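PDB 2W1K: putative sortase from Streptococcus pneumoniae, which probably catalyses the transpeptidation that links pilin subunits covalently into pilus fibres, as expected of a class C sortase. Local coordinates for residues G103-R114 with S165-D176; D126-L134 with V143-E151. One frame throughout, in Å; residues are numbered along the deposited sequence. Where two conformers were deposited one is given.

Contact 1 (G103-R114 with S165-D176); sequences GTGIRSVIAGHR and SSKNIMTLITCD
Two adjacent parallel strands of the sortase beta-barrel meet here, with Arg107 to Ala111 of strand 106-111 lying beside Ile169 to Ile173 of strand 168-176. Thr171 to Cys175 reads TLITC and so matches the TLXTC signature, which in sortases carries the nucleophilic cysteine. In the backbone, Ser108 and Ile110 each give their N-H and take one through their carbonyl, bonding to Ile169, Thr171 and Ile173 in the alternating pattern of parallel strands.

One face carries Arg107, Val109 and Ala111 beside Ile169, Thr171 and Ile173. The Arg107 chain is extended, which lays NE 2.8 Å from Thr171 OG1. This bond is nearly straight (172°) and lies in the guanidinium plane. Asn188 OD1 is a second partner of that hydroxyl and also meets Arg107 NH2, which in addition forms a salt bridge with Glu151, while NH1 bonds Glu162 O. Farther along, Ile173 CG2 presses to 3.4 Å from Ala111 CB, a tight fit in which the small methyl of alanine suits the place. On the other face, Ile110 CB lies 4.3 Å from Leu172 CD1.

Polar side chains finish both ends. Asn168 ND2 reaches Gly103 O at 2.9 Å, on a carbonyl lone pair and within its own amide plane, and also bonds Leu101 O. At the far end Thr174 OG1 donates to Gly112 O over 2.7 Å. Arg114, bent at chi2 (66°), crosses Thr174 at about a right angle, while its NE bonds Arg123 O. Its NH1 holds two acceptors: Cys175 O at 2.7 Å, in the carbonyl plane, and Asp176 OD1 at 3.0 Å, a salt bridge to the anti lone pair with guanidinium and carboxylate only 22° from coplanar.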
loop_
_atom_site.group_PDB
_atom_site.type_symbol
_atom_site.label_atom_id
_atom_site.label_comp_id
_atom_site.label_asym_id
_atom_site.label_seq_id
_atom_site.Cartn_x
_atom_site.Cartn_y
_atom_site.Cartn_z
ATOM N N GLY A 103 -9.209 7.235 -9.903
ATOM C CA GLY A 103 -10.281 6.611 -10.691
ATOM C C GLY A 103 -11.358 5.990 -9.815
ATOM O O GLY A 103 -11.112 5.695 -8.618
ATOM N N THR A 104 -12.581 5.840 -10.342
ATOM C CA THR A 104 -13.658 5.196 -9.534
ATOM C C THR A 104 -13.379 3.695 -9.394
ATOM O O THR A 104 -12.736 3.115 -10.255
ATOM C CB THR A 104 -15.015 5.363 -10.201
ATOM O OG1 THR A 104 -14.888 5.055 -11.584
ATOM C CG2 THR A 104 -15.525 6.814 -10.052
ATOM N N GLY A 105 -13.776 3.121 -8.248
ATOM C CA GLY A 105 -13.961 1.727 -8.149
ATOM C C GLY A 105 -12.602 1.094 -7.936
ATOM O O GLY A 105 -12.464 -0.076 -8.196
ATOM N N ILE A 106 -11.618 1.836 -7.424
ATOM C CA ILE A 106 -10.284 1.254 -7.168
ATOM C C ILE A 106 -10.192 0.901 -5.695
ATOM O O ILE A 106 -10.449 1.758 -4.827
ATOM C CB ILE A 106 -9.170 2.304 -7.443
ATOM C CG1 ILE A 106 -9.159 2.722 -8.917
ATOM C CG2 ILE A 106 -7.798 1.726 -7.021
ATOM C CD1 ILE A 106 -8.636 1.619 -9.876
ATOM N N ARG A 107 -9.861 -0.331 -5.381
ATOM C CA ARG A 107 -9.586 -0.661 -3.969
ATOM C C ARG A 107 -8.225 -1.363 -3.923
ATOM O O ARG A 107 -8.122 -2.551 -4.235
ATOM C CB ARG A 107 -10.707 -1.468 -3.317
ATOM C CG ARG A 107 -10.365 -2.077 -1.854
ATOM C CD ARG A 107 -11.627 -2.827 -1.312
ATOM N NE ARG A 107 -11.613 -2.936 0.151
ATOM C CZ ARG A 107 -12.490 -3.656 0.856
ATOM N NH1 ARG A 107 -13.455 -4.326 0.207
ATOM N NH2 ARG A 107 -12.389 -3.693 2.206
ATOM N N SER A 108 -7.173 -0.611 -3.602
ATOM C CA SER A 108 -5.808 -1.130 -3.738
ATOM C C SER A 108 -5.472 -1.689 -2.336
ATOM O O SER A 108 -5.779 -1.012 -1.324
ATOM C CB SER A 108 -4.822 0.009 -4.071
ATOM O OG SER A 108 -3.465 -0.484 -4.039
ATOM N N VAL A 109 -4.901 -2.908 -2.254
ATOM C CA VAL A 109 -4.733 -3.600 -0.902
ATOM C C VAL A 109 -3.245 -3.751 -0.658
ATOM O O VAL A 109 -2.542 -4.264 -1.526
ATOM C CB VAL A 109 -5.454 -4.986 -0.793
ATOM C CG1 VAL A 109 -5.328 -5.502 0.635
ATOM C CG2 VAL A 109 -7.014 -4.814 -1.025
ATOM N N ILE A 110 -2.775 -3.251 0.473
ATOM C CA ILE A 110 -1.333 -3.290 0.860
ATOM C C ILE A 110 -1.314 -4.172 2.162
ATOM O O ILE A 110 -2.068 -3.902 3.136
ATOM C CB ILE A 110 -0.777 -1.896 1.233
ATOM C CG1 ILE A 110 -0.833 -0.770 0.094
ATOM C CG2 ILE A 110 0.685 -1.943 1.779
ATOM C CD1 ILE A 110 -0.431 -1.179 -1.177
ATOM N N ALA A 111 -0.428 -5.165 2.208
ATOM C CA ALA A 111 -0.364 -5.993 3.390
ATOM C C ALA A 111 0.838 -5.639 4.294
ATOM O O ALA A 111 1.848 -5.056 3.850
ATOM C CB ALA A 111 -0.358 -7.502 2.986
ATOM N N GLY A 112 0.728 -5.933 5.591
ATOM C CA GLY A 112 1.927 -5.903 6.397
ATOM C C GLY A 112 1.804 -6.750 7.624
ATOM O O GLY A 112 0.662 -6.953 8.143
ATOM N N HIS A 113 2.969 -7.207 8.129
ATOM C CA HIS A 113 2.995 -8.026 9.369
ATOM C C HIS A 113 2.544 -7.388 10.650
ATOM O O HIS A 113 2.655 -6.155 10.841
ATOM C CB HIS A 113 4.370 -8.599 9.581
ATOM C CG HIS A 113 4.657 -9.751 8.697
ATOM N ND1 HIS A 113 3.749 -10.790 8.542
ATOM C CD2 HIS A 113 5.784 -10.105 8.033
ATOM C CE1 HIS A 113 4.308 -11.728 7.794
ATOM N NE2 HIS A 113 5.556 -11.346 7.497
ATOM N N ARG A 114 2.001 -8.238 11.523
ATOM C CA ARG A 114 1.431 -7.782 12.807
ATOM C C ARG A 114 2.483 -7.825 13.935
ATOM O O ARG A 114 2.527 -6.935 14.814
ATOM C CB ARG A 114 0.284 -8.682 13.224
ATOM C CG ARG A 114 -0.525 -8.058 14.353
ATOM C CD ARG A 114 -1.184 -6.815 13.787
ATOM N NE ARG A 114 -2.012 -6.070 14.745
ATOM C CZ ARG A 114 -3.296 -6.314 15.081
ATOM N NH1 ARG A 114 -4.007 -7.397 14.642
ATOM N NH2 ARG A 114 -3.848 -5.476 15.958
ATOM N N SER A 165 -17.621 -0.504 -4.149
ATOM C CA SER A 165 -18.204 0.823 -4.299
ATOM C C SER A 165 -17.441 1.615 -5.362
ATOM O O SER A 165 -16.403 1.193 -5.800
ATOM C CB SER A 165 -18.184 1.607 -2.958
ATOM O OG SER A 165 -16.957 2.336 -2.764
ATOM N N SER A 166 -17.942 2.787 -5.738
ATOM C CA SER A 166 -17.292 3.565 -6.762
ATOM C C SER A 166 -16.205 4.411 -6.141
ATOM O O SER A 166 -15.517 5.109 -6.839
ATOM C CB SER A 166 -18.314 4.463 -7.482
ATOM O OG SER A 166 -18.766 5.345 -6.515
ATOM N N LYS A 167 -15.992 4.307 -4.844
ATOM C CA LYS A 167 -14.946 5.052 -4.174
ATOM C C LYS A 167 -13.547 4.630 -4.602
ATOM O O LYS A 167 -13.329 3.556 -5.120
ATOM C CB LYS A 167 -15.079 4.867 -2.617
ATOM C CG LYS A 167 -16.356 5.569 -2.059
ATOM C CD LYS A 167 -16.394 5.516 -0.555
ATOM C CE LYS A 167 -17.625 6.231 0.060
ATOM N NZ LYS A 167 -17.615 7.768 -0.164
ATOM N N ASN A 168 -12.593 5.465 -4.250
ATOM C CA ASN A 168 -11.205 5.184 -4.456
ATOM C C ASN A 168 -10.620 4.889 -3.059
ATOM O O ASN A 168 -10.579 5.785 -2.206
ATOM C CB ASN A 168 -10.504 6.363 -5.151
ATOM C CG ASN A 168 -9.070 6.048 -5.537
ATOM O OD1 ASN A 168 -8.158 6.071 -4.700
ATOM N ND2 ASN A 168 -8.846 5.779 -6.826
ATOM N N ILE A 169 -10.129 3.658 -2.870
ATOM C CA ILE A 169 -9.837 3.149 -1.545
ATOM C C ILE A 169 -8.466 2.549 -1.481
ATOM O O ILE A 169 -7.998 1.994 -2.469
ATOM C CB ILE A 169 -10.848 2.037 -1.199
ATOM C CG1 ILE A 169 -12.299 2.563 -1.344
ATOM C CG2 ILE A 169 -10.594 1.473 0.208
ATOM C CD1 ILE A 169 -12.810 3.621 -0.260
ATOM N N MET A 170 -7.808 2.706 -0.344
ATOM C CA MET A 170 -6.633 1.921 -0.049
ATOM C C MET A 170 -6.973 1.089 1.184
ATOM O O MET A 170 -7.454 1.694 2.205
ATOM C CB MET A 170 -5.426 2.799 0.305
ATOM C CG MET A 170 -4.152 1.965 0.591
ATOM S SD MET A 170 -2.713 3.024 0.720
ATOM C CE MET A 170 -2.263 3.079 -1.028
ATOM N N THR A 171 -6.835 -0.239 1.078
ATOM C CA THR A 171 -7.205 -1.104 2.230
ATOM C C THR A 171 -5.920 -1.708 2.789
ATOM O O THR A 171 -5.067 -2.224 2.020
ATOM C CB THR A 171 -8.189 -2.231 1.860
ATOM O OG1 THR A 171 -9.428 -1.642 1.398
ATOM C CG2 THR A 171 -8.447 -3.254 3.059
ATOM N N LEU A 172 -5.701 -1.515 4.105
ATOM C CA LEU A 172 -4.554 -2.112 4.830
ATOM C C LEU A 172 -4.984 -3.482 5.404
ATOM O O LEU A 172 -6.043 -3.599 6.041
ATOM C CB LEU A 172 -4.110 -1.193 5.953
ATOM C CG LEU A 172 -3.162 -0.055 5.552
ATOM C CD1 LEU A 172 -3.008 0.432 4.109
ATOM C CD2 LEU A 172 -2.876 1.035 6.542
ATOM N N ILE A 173 -4.157 -4.521 5.203
ATOM C CA ILE A 173 -4.524 -5.830 5.753
ATOM C C ILE A 173 -3.379 -6.378 6.600
ATOM O O ILE A 173 -2.222 -6.304 6.207
ATOM C CB ILE A 173 -4.848 -6.882 4.622
ATOM C CG1 ILE A 173 -5.336 -8.195 5.290
ATOM C CG2 ILE A 173 -3.607 -7.059 3.672
ATOM C CD1 ILE A 173 -5.994 -9.209 4.289
ATOM N N THR A 174 -3.735 -6.971 7.743
ATOM C CA THR A 174 -2.758 -7.599 8.621
ATOM C C THR A 174 -3.429 -8.698 9.353
ATOM O O THR A 174 -4.636 -8.866 9.182
ATOM C CB THR A 174 -2.125 -6.592 9.621
ATOM O OG1 THR A 174 -1.014 -7.200 10.248
ATOM C CG2 THR A 174 -3.105 -6.082 10.731
ATOM N N CYS A 175 -2.647 -9.477 10.153
ATOM C CA CYS A 175 -3.209 -10.637 10.849
ATOM C C CYS A 175 -3.867 -10.257 12.189
ATOM O O CYS A 175 -3.464 -9.309 12.861
ATOM C CB CYS A 175 -2.155 -11.756 10.976
ATOM S SG CYS A 175 -1.851 -12.485 9.359
ATOM N N ASP A 176 -4.903 -10.972 12.574
ATOM C CA ASP A 176 -5.577 -10.647 13.824
ATOM C C ASP A 176 -6.267 -11.950 14.335
ATOM O O ASP A 176 -6.735 -12.773 13.550
ATOM C CB ASP A 176 -6.566 -9.511 13.523
ATOM C CG ASP A 176 -7.326 -9.008 14.745
ATOM O OD1 ASP A 176 -6.737 -8.294 15.599
ATOM O OD2 ASP A 176 -8.548 -9.335 14.856
HETATM O O HOH W 1 -6.949 -6.129 17.134
#

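Contact 2 (D126-L134 with V143-E151)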
loop_
_atom_site.group_PDB
_atom_site.type_symbol
_atom_site.label_atom_id
_atom_site.label_comp_id
_atom_site.label_asym_id
_atom_site.label_seq_id
_atom_site.Cartn_x
_atom_site.Cartn_y
_atom_site.Cartn_z
ATOM N N ASP A 126 -4.913 -1.368 14.712
ATOM C CA ASP A 126 -6.229 -1.433 15.448
ATOM C C ASP A 126 -6.487 -0.115 16.218
ATOM O O ASP A 126 -7.599 0.159 16.625
ATOM C CB ASP A 126 -6.272 -2.608 16.423
ATOM C CG ASP A 126 -5.131 -2.564 17.420
ATOM O OD1 ASP A 126 -3.958 -2.713 17.060
ATOM O OD2 ASP A 126 -5.375 -2.334 18.593
ATOM N N GLN A 127 -5.448 0.699 16.387
ATOM C CA GLN A 127 -5.572 2.020 16.989
ATOM C C GLN A 127 -6.146 3.193 16.140
ATOM O O GLN A 127 -6.465 4.238 16.703
ATOM C CB GLN A 127 -4.200 2.410 17.419
ATOM C CG GLN A 127 -3.779 1.645 18.628
ATOM C CD GLN A 127 -2.351 1.917 19.023
ATOM O OE1 GLN A 127 -1.731 1.095 19.682
ATOM N NE2 GLN A 127 -1.812 3.088 18.620
ATOM N N LEU A 128 -6.199 3.023 14.813
ATOM C CA LEU A 128 -6.601 4.024 13.885
ATOM C C LEU A 128 -8.045 4.389 14.139
ATOM O O LEU A 128 -8.870 3.470 14.380
ATOM C CB LEU A 128 -6.451 3.498 12.453
ATOM C CG LEU A 128 -5.003 3.459 11.962
ATOM C CD1 LEU A 128 -4.886 2.560 10.688
ATOM C CD2 LEU A 128 -4.546 4.908 11.765
ATOM N N LYS A 129 -8.337 5.706 14.079
ATOM C CA LYS A 129 -9.687 6.249 14.335
ATOM C C LYS A 129 -10.080 6.873 13.022
ATOM O O LYS A 129 -9.185 7.251 12.267
ATOM C CB LYS A 129 -9.627 7.377 15.352
ATOM C CG LYS A 129 -9.085 7.015 16.754
ATOM C CD LYS A 129 -10.159 6.375 17.714
ATOM C CE LYS A 129 -9.485 5.646 18.966
ATOM N NZ LYS A 129 -10.300 5.560 20.264
ATOM N N VAL A 130 -11.399 7.016 12.779
ATOM C CA VAL A 130 -11.935 7.504 11.529
ATOM C C VAL A 130 -11.331 8.921 11.314
ATOM O O VAL A 130 -11.270 9.700 12.250
ATOM C CB VAL A 130 -13.442 7.635 11.659
ATOM C CG1 VAL A 130 -14.060 8.408 10.494
ATOM C CG2 VAL A 130 -14.121 6.244 11.899
ATOM N N GLY A 131 -10.840 9.246 10.127
ATOM C CA GLY A 131 -10.232 10.579 9.881
ATOM C C GLY A 131 -8.694 10.537 9.903
ATOM O O GLY A 131 -8.028 11.390 9.321
ATOM N N ASP A 132 -8.089 9.536 10.523
ATOM C CA ASP A 132 -6.674 9.580 10.600
ATOM C C ASP A 132 -6.126 9.537 9.189
ATOM O O ASP A 132 -6.693 8.889 8.274
ATOM C CB ASP A 132 -6.153 8.392 11.426
ATOM C CG ASP A 132 -6.339 8.597 12.935
ATOM O OD1 ASP A 132 -6.736 9.728 13.345
ATOM O OD2 ASP A 132 -6.000 7.658 13.690
ATOM N N ALA A 133 -4.973 10.186 9.016
ATOM C CA ALA A 133 -4.412 10.414 7.675
ATOM C C ALA A 133 -3.409 9.300 7.316
ATOM O O ALA A 133 -2.791 8.708 8.215
ATOM C CB ALA A 133 -3.743 11.804 7.656
ATOM N N LEU A 134 -3.268 9.011 6.024
ATOM C CA LEU A 134 -2.251 8.120 5.474
ATOM C C LEU A 134 -1.785 8.932 4.273
ATOM O O LEU A 134 -2.614 9.498 3.513
ATOM C CB LEU A 134 -2.947 6.825 5.031
ATOM C CG LEU A 134 -2.118 5.753 4.308
ATOM C CD1 LEU A 134 -2.608 4.289 4.491
ATOM C CD2 LEU A 134 -1.972 6.041 2.817
ATOM N N VAL A 143 -0.160 11.237 -2.153
ATOM C CA VAL A 143 -1.634 11.121 -2.258
ATOM C C VAL A 143 -2.040 11.058 -0.807
ATOM O O VAL A 143 -1.382 10.365 -0.027
ATOM C CB VAL A 143 -2.040 9.823 -2.951
ATOM C CG1 VAL A 143 -3.534 9.656 -2.973
ATOM C CG2 VAL A 143 -1.387 9.789 -4.378
ATOM N N GLU A 144 -3.114 11.743 -0.467
ATOM C CA GLU A 144 -3.593 11.763 0.908
ATOM C C GLU A 144 -4.878 10.938 0.983
ATOM O O GLU A 144 -5.712 11.060 0.095
ATOM C CB GLU A 144 -3.817 13.240 1.415
ATOM C CG GLU A 144 -4.371 13.129 2.851
ATOM C CD GLU A 144 -4.765 14.471 3.413
ATOM O OE1 GLU A 144 -4.241 15.504 2.922
ATOM O OE2 GLU A 144 -5.592 14.489 4.354
ATOM N N TYR A 145 -4.992 10.080 2.000
ATOM C CA TYR A 145 -6.246 9.317 2.310
ATOM C C TYR A 145 -6.685 9.534 3.759
ATOM O O TYR A 145 -5.949 9.969 4.588
ATOM C CB TYR A 145 -5.934 7.787 2.190
ATOM C CG TYR A 145 -5.596 7.270 0.786
ATOM C CD1 TYR A 145 -4.335 7.464 0.201
ATOM C CD2 TYR A 145 -6.526 6.554 0.073
ATOM C CE1 TYR A 145 -4.063 6.942 -1.065
ATOM C CE2 TYR A 145 -6.258 6.025 -1.174
ATOM C CZ TYR A 145 -5.021 6.200 -1.750
ATOM O OH TYR A 145 -4.799 5.587 -3.034
ATOM N N GLN A 146 -7.897 9.155 4.088
ATOM C CA GLN A 146 -8.299 9.254 5.399
ATOM C C GLN A 146 -9.074 7.976 5.818
ATOM O O GLN A 146 -9.875 7.402 5.046
ATOM C CB GLN A 146 -9.088 10.544 5.613
ATOM C CG GLN A 146 -10.394 10.505 4.963
ATOM C CD GLN A 146 -11.275 11.674 5.408
ATOM O OE1 GLN A 146 -10.843 12.588 6.174
ATOM N NE2 GLN A 146 -12.502 11.651 4.929
ATOM N N MET A 147 -8.789 7.540 7.043
ATOM C CA MET A 147 -9.451 6.340 7.593
ATOM C C MET A 147 -10.958 6.457 7.654
ATOM O O MET A 147 -11.521 7.448 8.239
ATOM C CB MET A 147 -8.837 5.983 8.907
ATOM C CG MET A 147 -9.072 4.486 9.321
ATOM S SD MET A 147 -10.650 4.388 10.126
ATOM C CE MET A 147 -10.436 2.994 11.251
ATOM N N MET A 148 -11.601 5.491 7.000
ATOM C CA MET A 148 -13.040 5.425 6.903
ATOM C C MET A 148 -13.665 4.385 7.849
ATOM O O MET A 148 -14.615 4.716 8.596
ATOM C CB MET A 148 -13.494 5.085 5.487
ATOM C CG MET A 148 -13.146 6.093 4.432
ATOM S SD MET A 148 -14.101 7.625 4.549
ATOM C CE MET A 148 -13.069 8.650 5.623
ATOM N N ASP A 149 -13.181 3.132 7.830
ATOM C CA ASP A 149 -13.839 2.084 8.627
ATOM C C ASP A 149 -12.923 0.841 8.633
ATOM O O ASP A 149 -11.824 0.878 8.026
ATOM C CB ASP A 149 -15.285 1.767 8.109
ATOM C CG ASP A 149 -15.284 1.121 6.718
ATOM O OD1 ASP A 149 -14.249 0.597 6.261
ATOM O OD2 ASP A 149 -16.319 1.161 6.023
ATOM N N THR A 150 -13.345 -0.226 9.325
ATOM C CA THR A 150 -12.580 -1.460 9.408
ATOM C C THR A 150 -13.459 -2.691 9.255
ATOM O O THR A 150 -14.665 -2.659 9.369
ATOM C CB THR A 150 -11.756 -1.519 10.706
ATOM O OG1 THR A 150 -12.637 -1.759 11.803
ATOM C CG2 THR A 150 -11.118 -0.167 10.982
ATOM N N GLU A 151 -12.835 -3.805 8.933
ATOM C CA GLU A 151 -13.513 -5.093 8.945
ATOM C C GLU A 151 -12.621 -6.169 9.462
ATOM O O GLU A 151 -11.385 -6.064 9.389
ATOM C CB GLU A 151 -13.888 -5.492 7.528
ATOM C CG GLU A 151 -14.391 -4.360 6.774
ATOM C CD GLU A 151 -14.517 -4.660 5.274
ATOM O OE1 GLU A 151 -15.099 -5.718 4.937
ATOM O OE2 GLU A 151 -14.061 -3.828 4.440
#
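Met147 fills the angle formed where Leu128 to Asp132 lead into the beta hairpin of strands 133-137 and 141-153. Its CG stands anti to the backbone N (chi1 -159°), and a bend at chi2 (-85°) turns the sulfur along the incoming chain. SD consequently rests 3.7 Å from Val130 CA, and CE ends 3.5 Å from Leu128 O, close also to Leu128 CB. A long, flexible, apolar side chain suits this place because it can follow a curved backbone.

The same residue is gripped through its main chain. Met147 O accepts from Gly131 N at 2.7 Å, and Met147 N donates to Asp132 O at 2.8 Å. Both partners belong to a type II turn from Lys129 to Asp132, and Gly131 occupies its third position with a positive phi (101°) that a side chain would make costly. Asp132 reinforces the turn: its OD2 receives Lys129 N at 3.1 Å, met from above the carboxylate plane, and has a weak further bond to Ser71 OG.

Past the turn, Ala133 and Gln146 form a non-hydrogen-bonded pair with both side chains on the same face; Gln146 CB lies against Gly131 O and Asp132 O, and its chain runs extended beyond CG. Leu134 and Tyr145 follow as a hydrogen-bonded pair on the other face, with Tyr145 N donating to Leu134 O at 2.9 Å. Their side chains lie side by side and point the same way, Leu134 CD2 coming 3.8 Å from Tyr145 CD1 and approaching the ring obliquely. The phenol then carries its OH on to Arg191 NH2.

Around the hairpin, Leu128 packs on Ile69 of strand 65-69 and on Val187 and Phe189 of strand 183-196, while Leu134 and Tyr145 reach inward to strand 168-176.

Overall arrangement
Both contacts hold strands of one mixed sheet, and contact 2 is nested within the loop that contact 1 closes. Contact 1 joins parallel strands near the centre of the chain, and most of its touching residues are buried; contact 2 lies farther out, pairing the two strands of an antiparallel hairpin and the exposed turn that precedes the first of them. Their chemistry follows: contact 1 adds side-chain hydrogen bonds, that of Arg107 to Thr171 buried, and a salt bridge to its strand pairing, whereas contact 2 relies on backbone bonds and apolar packing. They meet through Met170, which lies on Tyr145 and Leu134, and through two salt bridges, Arg107 to Glu151 and Arg114 to Asp126.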